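Long-range contacts in UlvanLyase-PL25 (Pseudoalteromonas sp. PLSV, PDB 5UAS), which cleaves ulvan, the sulfated rhamnose- and uronic-acid-containing cell-wall polysaccharide of green seaweeds, as a polysaccharide lyase of family PL25: residues 219-224 against 285-290; 300-305 against 321-326. One frame throughout, in Å; residues are numbered along the deposited sequence.

Interaction 1. Residues 219-224 against 285-290; sequences DSWYAW and VTREVA. With BDP (beta-D-glucopyranuronic acid), chain C.
The indole of Trp221 meets the start of helix 287-293 with its six-membered rim: CZ2 lies 3.6 Å from Arg287 CA, near the ring plane, and CH2 is 4.0 Å from the methyl CB of Ala290, which approaches obliquely. The edge of the Arg287 guanidinium faces the Asp219 carboxylate, the two planes 57° apart. Arg287 NH1 donates to Asp219 OD1 on the syn side at 3.1 Å, with a bent N-H...O angle of 142°; its bond to OD2 is weak. The Arg287 chain bends at chi3 (86°), which turns NH1 toward the Asp219 carboxylate and also lets NH1 form a salt bridge with Glu288 OE2 (3.4 Å). Tyr239 and Lys210 are further partners of the carboxylate, and a water joins Asp219 OD2 to Arg287 N. With an alanine here, Arg287 and Lys210 would probably each lose one carboxylate mate, and Tyr239 OH and the water a hydrogen-bond partner. Thr286 caps the helix, its OG1 accepting from Val289 N at 3.2 Å. Tyr222 OH donates to O6A of the bound glucuronate (2.6 Å), which lies at the ring edge. The strand thus carries a substrate-site tyrosine, while Asp219, through a salt-bridge network with Arg287 and Glu288, and Trp221, by packing, join this beta-propeller strand to an N-capped helix.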
ATOM      1  N   ASP A 219      13.215  14.718   9.488  1.00 23.87           N
ATOM      2  CA  ASP A 219      12.390  13.552   9.812  1.00 22.53           C
ATOM      3  C   ASP A 219      11.299  13.329   8.765  1.00 19.94           C
ATOM      4  O   ASP A 219      10.503  14.227   8.477  1.00 20.81           O
ATOM      5  CB  ASP A 219      11.714  13.718  11.176  1.00 20.20           C
ATOM      6  CG  ASP A 219      12.675  13.748  12.328  1.00 23.97           C
ATOM      7  OD1 ASP A 219      13.806  13.202  12.243  1.00 25.61           O
ATOM      8  OD2 ASP A 219      12.274  14.330  13.352  1.00 24.52           O
ATOM      9  N   SER A 220      11.215  12.097   8.261  1.00 18.51           N
ATOM     10  CA  SER A 220      10.274  11.710   7.217  1.00 17.17           C
ATOM     11  C   SER A 220       9.808  10.288   7.487  1.00 15.89           C
ATOM     12  O   SER A 220      10.496   9.505   8.148  1.00 18.42           O
ATOM     13  CB  SER A 220      10.938  11.834   5.831  1.00 15.69           C
ATOM     14  OG  SER A 220      10.049  11.586   4.759  1.00 17.11           O
ATOM     15  N   TRP A 221       8.649   9.940   6.926  1.00 13.79           N
ATOM     16  CA  TRP A 221       7.994   8.697   7.332  1.00 15.53           C
ATOM     17  C   TRP A 221       7.304   8.015   6.171  1.00 13.15           C
ATOM     18  O   TRP A 221       6.901   8.649   5.195  1.00 14.16           O
ATOM     19  CB  TRP A 221       6.924   8.936   8.399  1.00 16.80           C
ATOM     20  CG  TRP A 221       7.409   9.622   9.612  1.00 17.45           C
ATOM     21  CD1 TRP A 221       7.296  10.962   9.893  1.00 16.12           C
ATOM     22  CD2 TRP A 221       8.036   9.025  10.758  1.00 19.20           C
ATOM     23  NE1 TRP A 221       7.829  11.231  11.123  1.00 17.77           N
ATOM     24  CE2 TRP A 221       8.298  10.067  11.675  1.00 16.94           C
ATOM     25  CE3 TRP A 221       8.414   7.720  11.092  1.00 19.13           C
ATOM     26  CZ2 TRP A 221       8.920   9.845  12.924  1.00 16.93           C
ATOM     27  CZ3 TRP A 221       9.029   7.495  12.310  1.00 17.63           C
ATOM     28  CH2 TRP A 221       9.278   8.558  13.227  1.00 16.78           C
ATOM     29  N   TYR A 222       7.084   6.718   6.345  1.00 15.69           N
ATOM     30  CA  TYR A 222       6.188   5.970   5.468  1.00 13.16           C
ATOM     31  C   TYR A 222       5.324   5.073   6.347  1.00 13.74           C
ATOM     32  O   TYR A 222       5.852   4.230   7.065  1.00 14.49           O
ATOM     33  CB  TYR A 222       6.979   5.142   4.428  1.00 14.34           C
ATOM     34  CG  TYR A 222       7.755   5.984   3.439  1.00 11.92           C
ATOM     35  CD1 TYR A 222       9.066   6.342   3.684  1.00 12.69           C
ATOM     36  CD2 TYR A 222       7.185   6.387   2.232  1.00 11.52           C
ATOM     37  CE1 TYR A 222       9.790   7.121   2.770  1.00 13.28           C
ATOM     38  CE2 TYR A 222       7.906   7.161   1.313  1.00 14.15           C
ATOM     39  CZ  TYR A 222       9.205   7.528   1.595  1.00 14.96           C
ATOM     40  OH  TYR A 222       9.952   8.297   0.717  1.00 16.10           O
ATOM     41  N   ALA A 223       4.005   5.220   6.252  1.00 11.89           N
ATOM     42  CA  ALA A 223       3.065   4.483   7.089  1.00 11.55           C
ATOM     43  C   ALA A 223       2.186   3.568   6.239  1.00 13.26           C
ATOM     44  O   ALA A 223       1.972   3.805   5.052  1.00 12.35           O
ATOM     45  CB  ALA A 223       2.180   5.463   7.882  1.00 14.73           C
ATOM     46  N   TRP A 224       1.675   2.518   6.877  1.00 12.62           N
ATOM     47  CA  TRP A 224       0.647   1.647   6.332  1.00 12.95           C
ATOM     48  C   TRP A 224      -0.427   1.562   7.404  1.00 14.35           C
ATOM     49  O   TRP A 224      -0.149   1.118   8.529  1.00 13.64           O
ATOM     50  CB  TRP A 224       1.221   0.251   6.022  1.00 11.77           C
ATOM     51  CG  TRP A 224       0.350  -0.643   5.138  1.00 12.23           C
ATOM     52  CD1 TRP A 224       0.415  -0.775   3.771  1.00 13.65           C
ATOM     53  CD2 TRP A 224      -0.703  -1.514   5.571  1.00 11.52           C
ATOM     54  NE1 TRP A 224      -0.522  -1.672   3.345  1.00 12.31           N
ATOM     55  CE2 TRP A 224      -1.229  -2.142   4.424  1.00 10.64           C
ATOM     56  CE3 TRP A 224      -1.243  -1.822   6.820  1.00 12.86           C
ATOM     57  CZ2 TRP A 224      -2.246  -3.060   4.494  1.00 11.46           C
ATOM     58  CZ3 TRP A 224      -2.276  -2.742   6.884  1.00 13.61           C
ATOM     59  CH2 TRP A 224      -2.759  -3.357   5.727  1.00 14.54           C
ATOM     60  N   VAL A 285       2.939  12.469  16.414  1.00 19.45           N
ATOM     61  CA  VAL A 285       4.042  11.731  16.998  1.00 20.62           C
ATOM     62  C   VAL A 285       5.332  12.154  16.313  1.00 20.37           C
ATOM     63  O   VAL A 285       5.434  12.114  15.075  1.00 20.18           O
ATOM     64  CB  VAL A 285       3.803  10.219  16.873  1.00 18.16           C
ATOM     65  CG1 VAL A 285       5.044   9.437  17.292  1.00 21.61           C
ATOM     66  CG2 VAL A 285       2.597   9.802  17.692  1.00 21.32           C
ATOM     67  N   THR A 286       6.329  12.523  17.119  1.00 20.23           N
ATOM     68  CA  THR A 286       7.662  12.857  16.647  1.00 20.08           C
ATOM     69  C   THR A 286       8.560  11.620  16.652  1.00 18.12           C
ATOM     70  O   THR A 286       8.251  10.599  17.260  1.00 20.63           O
ATOM     71  CB  THR A 286       8.294  13.932  17.526  1.00 24.93           C
ATOM     72  OG1 THR A 286       8.583  13.383  18.817  1.00 27.52           O
ATOM     73  CG2 THR A 286       7.350  15.146  17.675  1.00 23.44           C
ATOM     74  N   ARG A 287       9.702  11.741  15.977  1.00 18.22           N
ATOM     75  CA  ARG A 287      10.678  10.656  15.987  1.00 19.02           C
ATOM     76  C   ARG A 287      11.103  10.321  17.410  1.00 21.91           C
ATOM     77  O   ARG A 287      11.241   9.144  17.767  1.00 23.48           O
ATOM     78  CB  ARG A 287      11.897  11.038  15.141  1.00 21.18           C
ATOM     79  CG  ARG A 287      12.851   9.862  14.911  1.00 28.22           C
ATOM     80  CD  ARG A 287      14.205  10.323  14.375  1.00 29.41           C
ATOM     81  NE  ARG A 287      15.114  10.701  15.446  1.00 33.56           N
ATOM     82  CZ  ARG A 287      15.360  11.959  15.812  1.00 37.23           C
ATOM     83  NH1 ARG A 287      14.760  12.975  15.190  1.00 37.20           N
ATOM     84  NH2 ARG A 287      16.205  12.204  16.802  1.00 39.75           N
ATOM     85  N   GLU A 288      11.297  11.342  18.243  1.00 23.21           N
ATOM     86  CA  GLU A 288      11.761  11.092  19.599  1.00 25.72           C
ATOM     87  C   GLU A 288      10.736  10.299  20.402  1.00 26.62           C
ATOM     88  O   GLU A 288      11.102   9.385  21.149  1.00 28.18           O
ATOM     89  CB  GLU A 288      12.080  12.415  20.307  1.00 25.63           C
ATOM     90  CG  GLU A 288      13.297  13.152  19.721  1.00 29.47           C
ATOM     91  CD  GLU A 288      12.959  13.999  18.484  1.00 32.62           C
ATOM     92  OE1 GLU A 288      11.808  13.955  18.004  1.00 30.50           O
ATOM     93  OE2 GLU A 288      13.856  14.730  18.005  1.00 35.93           O
ATOM     94  N   VAL A 289       9.450  10.650  20.295  1.00 22.70           N
ATOM     95  CA  VAL A 289       8.428   9.853  20.975  1.00 22.59           C
ATOM     96  C   VAL A 289       8.327   8.465  20.355  1.00 23.79           C
ATOM     97  O   VAL A 289       8.148   7.460  21.063  1.00 23.08           O
ATOM     98  CB  VAL A 289       7.076  10.576  20.946  1.00 21.97           C
ATOM     99  CG1 VAL A 289       5.990   9.661  21.467  1.00 24.39           C
ATOM    100  CG2 VAL A 289       7.162  11.856  21.768  1.00 24.78           C
ATOM    101  N   ALA A 290       8.399   8.381  19.024  1.00 20.00           N
ATOM    102  CA  ALA A 290       8.306   7.073  18.378  1.00 20.18           C
ATOM    103  C   ALA A 290       9.421   6.137  18.847  1.00 21.41           C
ATOM    104  O   ALA A 290       9.164   4.987  19.211  1.00 19.03           O
ATOM    105  CB  ALA A 290       8.323   7.236  16.856  1.00 20.61           C
TER
HETATM  106  C1  BDP C   2      10.296   9.476  -5.114  1.00 19.10           C
HETATM  107  C2  BDP C   2      11.236   8.262  -4.941  1.00 16.98           C
HETATM  108  C3  BDP C   2      10.967   7.710  -3.576  1.00 18.05           C
HETATM  109  C4  BDP C   2       9.539   7.362  -3.377  1.00 19.18           C
HETATM  110  C5  BDP C   2       8.671   8.527  -3.650  1.00 16.21           C
HETATM  111  C6  BDP C   2       8.334   9.494  -2.465  1.00 15.08           C
HETATM  112  O2  BDP C   2      10.967   7.311  -5.978  1.00 20.98           O
HETATM  113  O3  BDP C   2      11.504   8.537  -2.529  1.00 18.77           O
HETATM  114  O4  BDP C   2       9.000   6.153  -3.946  1.00 17.19           O
HETATM  115  O5  BDP C   2       8.897   9.188  -4.852  1.00 16.68           O
HETATM  116  O6A BDP C   2       8.479   9.134  -1.291  1.00 14.99           O
HETATM  117  O6B BDP C   2       7.875  10.622  -2.716  1.00 16.49           O
HETATM  118  O   HOH W   1       9.605  13.861  13.940  1.00 20.96           O

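Interaction 2. Residues 300-305 against 321-326; sequences GELWTF and INAGID. With 83Y (3-O-sulfo-alpha-L-rhamnopyranose), chain B.
Backbone hydrogen bonds define the pairing of Trp303-Phe305 with Asn322-Gly324, antiparallel with short axes at 148°. Trp303 N to Gly324 O and Gly324 N to Trp303 O are both 2.9 Å, and Phe305 N donates to Asn322 O at 2.8 Å. Thr304 and Ala323 form the non-hydrogen-bonded pair between them. Phe305 O accepts twice, from Asn322 N and from the side-chain ND2 (both 3.0 Å), the two donors reaching it from opposite faces of the carbonyl plane; the amide is held by this bond and by Thr337 at OD1. A CH-pi contact closes the other end: Asp326 CB sits over the five-membered ring of Trp303, 3.7 Å from its centroid and 22° off the normal. Its carboxylate continues over the indole and is held by Gly328 and Arg252. Apolar contacts link Leu302 CD2 to Ile325 CG1 (3.7 Å) and Leu302 CB to Ala323 CB. The Phe305 ring, swung out by a chi1 of -176° that sets CG opposite the backbone N, turns its edge to the sulfated rhamnose, Phe305 CE1 being 3.3 Å from O2. These strands are the first two of a four-stranded antiparallel sheet; 336-342 pairs with 317-324 on its far side, while the backbones of Thr304 and Arg258, on strand 258-267, are hydrogen-bonded.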
ATOM      1  N   GLY A 300      18.990  -1.703  12.530  1.00 25.54           N
ATOM      2  CA  GLY A 300      20.405  -1.372  12.487  1.00 25.15           C
ATOM      3  C   GLY A 300      20.733  -0.572  11.243  1.00 26.90           C
ATOM      4  O   GLY A 300      20.052   0.401  10.890  1.00 25.25           O
ATOM      5  N   GLU A 301      21.788  -0.995  10.552  1.00 33.80           N
ATOM      6  CA  GLU A 301      22.182  -0.330   9.322  1.00 25.92           C
ATOM      7  C   GLU A 301      21.376  -0.792   8.113  1.00 23.41           C
ATOM      8  O   GLU A 301      21.526  -0.199   7.042  1.00 24.94           O
ATOM      9  CB  GLU A 301      23.673  -0.535   9.056  1.00 24.68           C
ATOM     10  CG  GLU A 301      24.553   0.077  10.132  1.00 28.45           C
ATOM     11  CD  GLU A 301      26.007  -0.317   9.996  1.00 33.42           C
ATOM     12  OE1 GLU A 301      26.384  -0.829   8.924  1.00 35.80           O
ATOM     13  OE2 GLU A 301      26.768  -0.119  10.963  1.00 36.04           O
ATOM     14  N   LEU A 302      20.513  -1.799   8.262  1.00 20.21           N
ATOM     15  CA  LEU A 302      19.715  -2.261   7.129  1.00 18.49           C
ATOM     16  C   LEU A 302      18.707  -1.199   6.728  1.00 20.65           C
ATOM     17  O   LEU A 302      18.067  -0.582   7.580  1.00 21.03           O
ATOM     18  CB  LEU A 302      18.953  -3.540   7.460  1.00 18.04           C
ATOM     19  CG  LEU A 302      19.772  -4.759   7.875  1.00 21.60           C
ATOM     20  CD1 LEU A 302      18.862  -5.944   8.160  1.00 23.03           C
ATOM     21  CD2 LEU A 302      20.795  -5.117   6.798  1.00 23.07           C
ATOM     22  N   TRP A 303      18.548  -1.016   5.419  1.00 17.96           N
ATOM     23  CA  TRP A 303      17.584  -0.067   4.876  1.00 16.97           C
ATOM     24  C   TRP A 303      16.248  -0.762   4.668  1.00 16.53           C
ATOM     25  O   TRP A 303      16.196  -1.911   4.208  1.00 16.60           O
ATOM     26  CB  TRP A 303      18.057   0.494   3.538  1.00 18.70           C
ATOM     27  CG  TRP A 303      19.214   1.455   3.557  1.00 17.44           C
ATOM     28  CD1 TRP A 303      20.220   1.551   4.496  1.00 20.46           C
ATOM     29  CD2 TRP A 303      19.484   2.470   2.575  1.00 21.67           C
ATOM     30  NE1 TRP A 303      21.084   2.568   4.150  1.00 21.78           N
ATOM     31  CE2 TRP A 303      20.645   3.153   2.986  1.00 22.73           C
ATOM     32  CE3 TRP A 303      18.835   2.881   1.395  1.00 21.16           C
ATOM     33  CZ2 TRP A 303      21.196   4.204   2.247  1.00 23.26           C
ATOM     34  CZ3 TRP A 303      19.376   3.934   0.668  1.00 23.04           C
ATOM     35  CH2 TRP A 303      20.542   4.582   1.097  1.00 24.35           C
ATOM     36  N   THR A 304      15.165  -0.060   4.979  1.00 15.32           N
ATOM     37  CA  THR A 304      13.849  -0.681   5.026  1.00 14.57           C
ATOM     38  C   THR A 304      12.975  -0.217   3.872  1.00 14.71           C
ATOM     39  O   THR A 304      13.222   0.813   3.238  1.00 16.38           O
ATOM     40  CB  THR A 304      13.153  -0.361   6.354  1.00 17.21           C
ATOM     41  OG1 THR A 304      13.184   1.059   6.569  1.00 15.94           O
ATOM     42  CG2 THR A 304      13.881  -1.062   7.482  1.00 18.28           C
ATOM     43  N   PHE A 305      11.937  -1.007   3.615  1.00 13.49           N
ATOM     44  CA  PHE A 305      10.838  -0.616   2.755  1.00 12.39           C
ATOM     45  C   PHE A 305       9.601  -1.186   3.421  1.00 13.05           C
ATOM     46  O   PHE A 305       9.543  -2.391   3.673  1.00 14.48           O
ATOM     47  CB  PHE A 305      11.019  -1.152   1.315  1.00 13.93           C
ATOM     48  CG  PHE A 305       9.965  -0.689   0.368  1.00 12.22           C
ATOM     49  CD1 PHE A 305      10.054   0.571  -0.200  1.00 12.67           C
ATOM     50  CD2 PHE A 305       8.899  -1.516   0.031  1.00 13.88           C
ATOM     51  CE1 PHE A 305       9.076   1.044  -1.043  1.00 13.70           C
ATOM     52  CE2 PHE A 305       7.914  -1.070  -0.845  1.00 13.11           C
ATOM     53  CZ  PHE A 305       8.025   0.213  -1.412  1.00 13.76           C
ATOM     54  N   ILE A 321       7.967  -6.241   7.388  1.00 14.26           N
ATOM     55  CA  ILE A 321       8.901  -5.159   7.124  1.00 13.37           C
ATOM     56  C   ILE A 321       9.956  -5.691   6.164  1.00 12.12           C
ATOM     57  O   ILE A 321      10.542  -6.759   6.398  1.00 14.42           O
ATOM     58  CB  ILE A 321       9.534  -4.625   8.436  1.00 12.55           C
ATOM     59  CG1 ILE A 321      10.520  -3.479   8.136  1.00 11.84           C
ATOM     60  CG2 ILE A 321      10.183  -5.742   9.249  1.00 16.45           C
ATOM     61  CD1 ILE A 321       9.818  -2.238   7.544  1.00 15.21           C
ATOM     62  N   ASN A 322      10.169  -4.984   5.057  1.00 12.35           N
ATOM     63  CA  ASN A 322      11.260  -5.373   4.177  1.00 15.62           C
ATOM     64  C   ASN A 322      12.534  -4.637   4.561  1.00 16.32           C
ATOM     65  O   ASN A 322      12.498  -3.450   4.895  1.00 14.47           O
ATOM     66  CB  ASN A 322      10.914  -5.088   2.722  1.00 16.01           C
ATOM     67  CG  ASN A 322       9.606  -5.680   2.332  1.00 12.04           C
ATOM     68  OD1 ASN A 322       9.511  -6.899   2.092  1.00 14.61           O
ATOM     69  ND2 ASN A 322       8.578  -4.839   2.239  1.00 11.36           N
ATOM     70  N   ALA A 323      13.667  -5.331   4.472  1.00 13.56           N
ATOM     71  CA  ALA A 323      14.932  -4.682   4.807  1.00 15.11           C
ATOM     72  C   ALA A 323      16.058  -5.338   4.033  1.00 17.41           C
ATOM     73  O   ALA A 323      15.963  -6.511   3.670  1.00 17.39           O
ATOM     74  CB  ALA A 323      15.203  -4.762   6.316  1.00 16.17           C
ATOM     75  N   GLY A 324      17.144  -4.594   3.815  1.00 17.02           N
ATOM     76  CA  GLY A 324      18.257  -5.157   3.072  1.00 18.43           C
ATOM     77  C   GLY A 324      19.520  -4.354   3.275  1.00 19.36           C
ATOM     78  O   GLY A 324      19.491  -3.190   3.688  1.00 19.05           O
ATOM     79  N   ILE A 325      20.642  -4.996   2.968  1.00 20.25           N
ATOM     80  CA  ILE A 325      21.946  -4.365   3.106  1.00 21.55           C
ATOM     81  C   ILE A 325      22.085  -3.219   2.110  1.00 23.23           C
ATOM     82  O   ILE A 325      21.746  -3.350   0.922  1.00 25.09           O
ATOM     83  CB  ILE A 325      23.053  -5.413   2.927  1.00 24.87           C
ATOM     84  CG1 ILE A 325      23.006  -6.424   4.080  1.00 26.65           C
ATOM     85  CG2 ILE A 325      24.417  -4.750   2.839  1.00 26.76           C
ATOM     86  CD1 ILE A 325      23.589  -7.821   3.729  1.00 28.82           C
ATOM     87  N   ASP A 326      22.580  -2.081   2.596  1.00 24.86           N
ATOM     88  CA  ASP A 326      22.918  -0.949   1.737  1.00 27.71           C
ATOM     89  C   ASP A 326      24.169  -1.284   0.940  1.00 29.56           C
ATOM     90  O   ASP A 326      25.232  -1.544   1.519  1.00 31.41           O
ATOM     91  CB  ASP A 326      23.136   0.311   2.579  1.00 27.60           C
ATOM     92  CG  ASP A 326      23.702   1.492   1.783  1.00 26.80           C
ATOM     93  OD1 ASP A 326      23.609   1.535   0.525  1.00 24.16           O
ATOM     94  OD2 ASP A 326      24.256   2.399   2.444  1.00 27.61           O
TER
HETATM   95  C1  83Y B   3       8.778   5.023  -3.103  1.00 15.95           C
HETATM   96  C2  83Y B   3       7.752   4.174  -3.834  1.00 14.23           C
HETATM   97  C3  83Y B   3       8.307   3.671  -5.180  1.00 16.14           C
HETATM   98  C4  83Y B   3       9.677   2.998  -5.045  1.00 15.40           C
HETATM   99  C5  83Y B   3      10.602   3.871  -4.218  1.00 14.65           C
HETATM  100  C6  83Y B   3      11.893   3.114  -3.900  1.00 14.76           C
HETATM  101  O1S 83Y B   3       5.432   2.085  -7.032  1.00 13.90           O
HETATM  102  O2  83Y B   3       7.397   3.090  -3.015  1.00 13.96           O
HETATM  103  O2S 83Y B   3       7.350   3.265  -8.113  1.00 17.85           O
HETATM  104  O3  83Y B   3       7.369   2.765  -5.725  1.00 14.60           O
HETATM  105  O3S 83Y B   3       5.816   4.406  -6.641  1.00 16.99           O
HETATM  106  O5  83Y B   3      10.009   4.321  -2.996  1.00 16.30           O
HETATM  107  S   83Y B   3       6.466   3.131  -6.940  1.00 16.64           S
HETATM  108  O4  83Y B   3      10.296   2.854  -6.340  1.00 16.28           O
HETATM  109  O   HOH W   2      22.996  -1.862   5.272  1.00 26.12           O

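Both contacts are largely buried and lie in the BNR-repeat region of the propeller, their centres about 17 Å apart and their nearest atoms about 7 Å apart, without touching. They hold different elements. Interaction 1 joins a strand to a helix distant in sequence, burying 218 Å² through side chains, one water and charge pairing, with partly exposed residues on the helix side. Interaction 2 zips up neighbouring strands of one hairpin, burying 484 Å², with regular backbone bonding complemented by apolar and CH-pi side-chain contacts, and becomes more exposed toward Ile325. Each also reaches the glycan pocket by an aromatic side chain, Tyr222 by a hydrogen bond and Phe305 by edge contact; these two side chains are about 7 Å apart.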